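Local coordinates for protein SmhB (Serratia marcescens, PDB 6ZZ5) that serves as the B component of a tripartite alpha-pore-forming toxin and probably joins its partners in building a membrane pore, at residues Tyr7-Met12 and Val321-Asp326. Sequence-based numbering, arbitrary orientation.
Sequences YMNDGM and VTKVLD
Near-parallel packing of two helices in the elongated bundle of a soluble alpha-pore-forming toxin component brings Asn9 and Met12 of helix 4-30 against Val324 of helix 321-336. The short segments have the same N-to-C sense, their axes 10.1 Å apart at closest and inclined by 19°. The backbones come nearest at Asn9 and Val324, whose CA atoms are 5.7 Å apart. No hydrogen bond crosses between the segments, so the fit rests on van der Waals contact.

Asn9 and Val324 pass alongside each other, their side chains running in opposite directions. The amide oxygen OD1 of Asn9 lies 3.6 Å from the methyl CG2 of Val324, and the same methyl is 3.7 Å from CB of Asn9. The asparagine carries its amide across to the second helix because chi1 of -168° turns CG away from the backbone N, and OD1 also comes within 3.7 Å of CA of Val324. The exposed Lys323 borders the amide at the margin of the contact: its CE is 4.3 Å from ND2 of Asn9, a loose van der Waals contact of the lysine methylene with the amide nitrogen.

One turn further along helix 4-30, Met12 extends its chain and then bends at chi3 (72°), placing its terminal methyl beside Val324. There CE is 3.9 Å from the carbonyl oxygen O of Val324 and 4.3 Å from its other methyl, CG1. Met12 also touches Ile79 of helix 44-92 and Thr328 and Ile331 of helix 321-336, which places it where three helices of the bundle meet. Helix 252-300 packs against Met8, through Met281 and Trp285, while Val324 reaches back to Thr5.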
loop_
_atom_site.group_PDB
_atom_site.type_symbol
_atom_site.label_atom_id
_atom_site.label_comp_id
_atom_site.label_asym_id
_atom_site.label_seq_id
_atom_site.Cartn_x
_atom_site.Cartn_y
_atom_site.Cartn_z
ATOM N N TYR A 7 -9.559 -16.367 -5.819
ATOM C CA TYR A 7 -9.559 -14.929 -6.184
ATOM C C TYR A 7 -9.614 -14.122 -4.887
ATOM O O TYR A 7 -8.893 -13.126 -4.785
ATOM C CB TYR A 7 -10.763 -14.509 -7.031
ATOM C CG TYR A 7 -10.816 -14.927 -8.468
ATOM C CD1 TYR A 7 -9.679 -14.932 -9.265
ATOM C CD2 TYR A 7 -12.041 -15.203 -9.077
ATOM C CE1 TYR A 7 -9.748 -15.266 -10.612
ATOM C CE2 TYR A 7 -12.123 -15.583 -10.412
ATOM C CZ TYR A 7 -10.971 -15.596 -11.183
ATOM O OH TYR A 7 -11.044 -15.942 -12.503
ATOM N N MET A 8 -10.473 -14.526 -3.932
ATOM C CA MET A 8 -10.552 -13.921 -2.580
ATOM C C MET A 8 -9.167 -13.918 -1.923
ATOM O O MET A 8 -8.761 -12.875 -1.394
ATOM C CB MET A 8 -11.560 -14.615 -1.670
ATOM C CG MET A 8 -13.048 -14.443 -2.144
ATOM S SD MET A 8 -13.683 -12.765 -1.902
ATOM C CE MET A 8 -13.719 -12.829 -0.089
ATOM N N ASN A 9 -8.502 -15.059 -1.893
ATOM C CA ASN A 9 -7.201 -15.206 -1.233
ATOM C C ASN A 9 -6.182 -14.295 -1.928
ATOM O O ASN A 9 -5.418 -13.619 -1.211
ATOM C CB ASN A 9 -6.743 -16.666 -1.222
ATOM C CG ASN A 9 -5.576 -16.832 -0.287
ATOM O OD1 ASN A 9 -5.676 -16.524 0.907
ATOM N ND2 ASN A 9 -4.488 -17.358 -0.812
ATOM N N ASP A 10 -6.130 -14.305 -3.263
ATOM C CA ASP A 10 -5.134 -13.501 -4.009
ATOM C C ASP A 10 -5.423 -12.016 -3.788
ATOM O O ASP A 10 -4.458 -11.277 -3.656
ATOM C CB ASP A 10 -5.156 -13.811 -5.503
ATOM C CG ASP A 10 -4.639 -15.201 -5.819
ATOM O OD1 ASP A 10 -3.950 -15.816 -4.942
ATOM O OD2 ASP A 10 -4.935 -15.653 -6.926
ATOM N N GLY A 11 -6.702 -11.618 -3.792
ATOM C CA GLY A 11 -7.105 -10.209 -3.536
ATOM C C GLY A 11 -6.648 -9.735 -2.175
ATOM O O GLY A 11 -6.124 -8.573 -2.051
ATOM N N MET A 12 -6.896 -10.571 -1.159
ATOM C CA MET A 12 -6.549 -10.266 0.239
ATOM C C MET A 12 -5.014 -10.116 0.359
ATOM O O MET A 12 -4.579 -9.167 1.024
ATOM C CB MET A 12 -7.028 -11.379 1.165
ATOM C CG MET A 12 -6.634 -11.126 2.553
ATOM S SD MET A 12 -7.255 -12.419 3.631
ATOM C CE MET A 12 -6.227 -13.817 3.220
ATOM N N VAL A 321 -10.253 -23.567 2.139
ATOM C CA VAL A 321 -10.723 -22.582 3.147
ATOM C C VAL A 321 -9.643 -22.419 4.227
ATOM O O VAL A 321 -9.412 -21.293 4.692
ATOM C CB VAL A 321 -12.113 -22.920 3.675
ATOM C CG1 VAL A 321 -12.490 -22.005 4.792
ATOM C CG2 VAL A 321 -13.103 -22.869 2.507
ATOM N N THR A 322 -8.932 -23.462 4.566
ATOM C CA THR A 322 -8.000 -23.425 5.707
ATOM C C THR A 322 -6.860 -22.450 5.380
ATOM O O THR A 322 -6.443 -21.693 6.256
ATOM C CB THR A 322 -7.491 -24.824 6.052
ATOM O OG1 THR A 322 -8.628 -25.505 6.614
ATOM C CG2 THR A 322 -6.379 -24.731 7.057
ATOM N N LYS A 323 -6.415 -22.450 4.140
ATOM C CA LYS A 323 -5.311 -21.565 3.708
ATOM C C LYS A 323 -5.776 -20.100 3.811
ATOM O O LYS A 323 -5.037 -19.257 4.302
ATOM C CB LYS A 323 -4.870 -21.998 2.309
ATOM C CG LYS A 323 -3.905 -21.048 1.587
ATOM C CD LYS A 323 -3.575 -21.539 0.177
ATOM C CE LYS A 323 -4.838 -21.654 -0.664
ATOM N NZ LYS A 323 -4.556 -21.992 -2.076
ATOM N N VAL A 324 -6.993 -19.785 3.406
ATOM C CA VAL A 324 -7.518 -18.423 3.494
ATOM C C VAL A 324 -7.656 -18.045 4.963
ATOM O O VAL A 324 -7.246 -16.903 5.340
ATOM C CB VAL A 324 -8.821 -18.232 2.716
ATOM C CG1 VAL A 324 -9.288 -16.816 2.889
ATOM C CG2 VAL A 324 -8.610 -18.599 1.257
ATOM N N LEU A 325 -8.204 -18.913 5.800
ATOM C CA LEU A 325 -8.362 -18.567 7.233
ATOM C C LEU A 325 -6.984 -18.323 7.905
ATOM O O LEU A 325 -6.838 -17.326 8.652
ATOM C CB LEU A 325 -9.155 -19.667 7.953
ATOM C CG LEU A 325 -10.670 -19.663 7.656
ATOM C CD1 LEU A 325 -11.321 -20.839 8.333
ATOM C CD2 LEU A 325 -11.365 -18.353 8.065
ATOM N N ASP A 326 -6.018 -19.201 7.680
ATOM C CA ASP A 326 -4.617 -19.023 8.167
ATOM C C ASP A 326 -4.102 -17.638 7.717
ATOM O O ASP A 326 -3.497 -16.926 8.545
ATOM C CB ASP A 326 -3.707 -20.128 7.632
ATOM C CG ASP A 326 -3.913 -21.492 8.255
ATOM O OD1 ASP A 326 -4.679 -21.585 9.230
ATOM O OD2 ASP A 326 -3.232 -22.444 7.819
#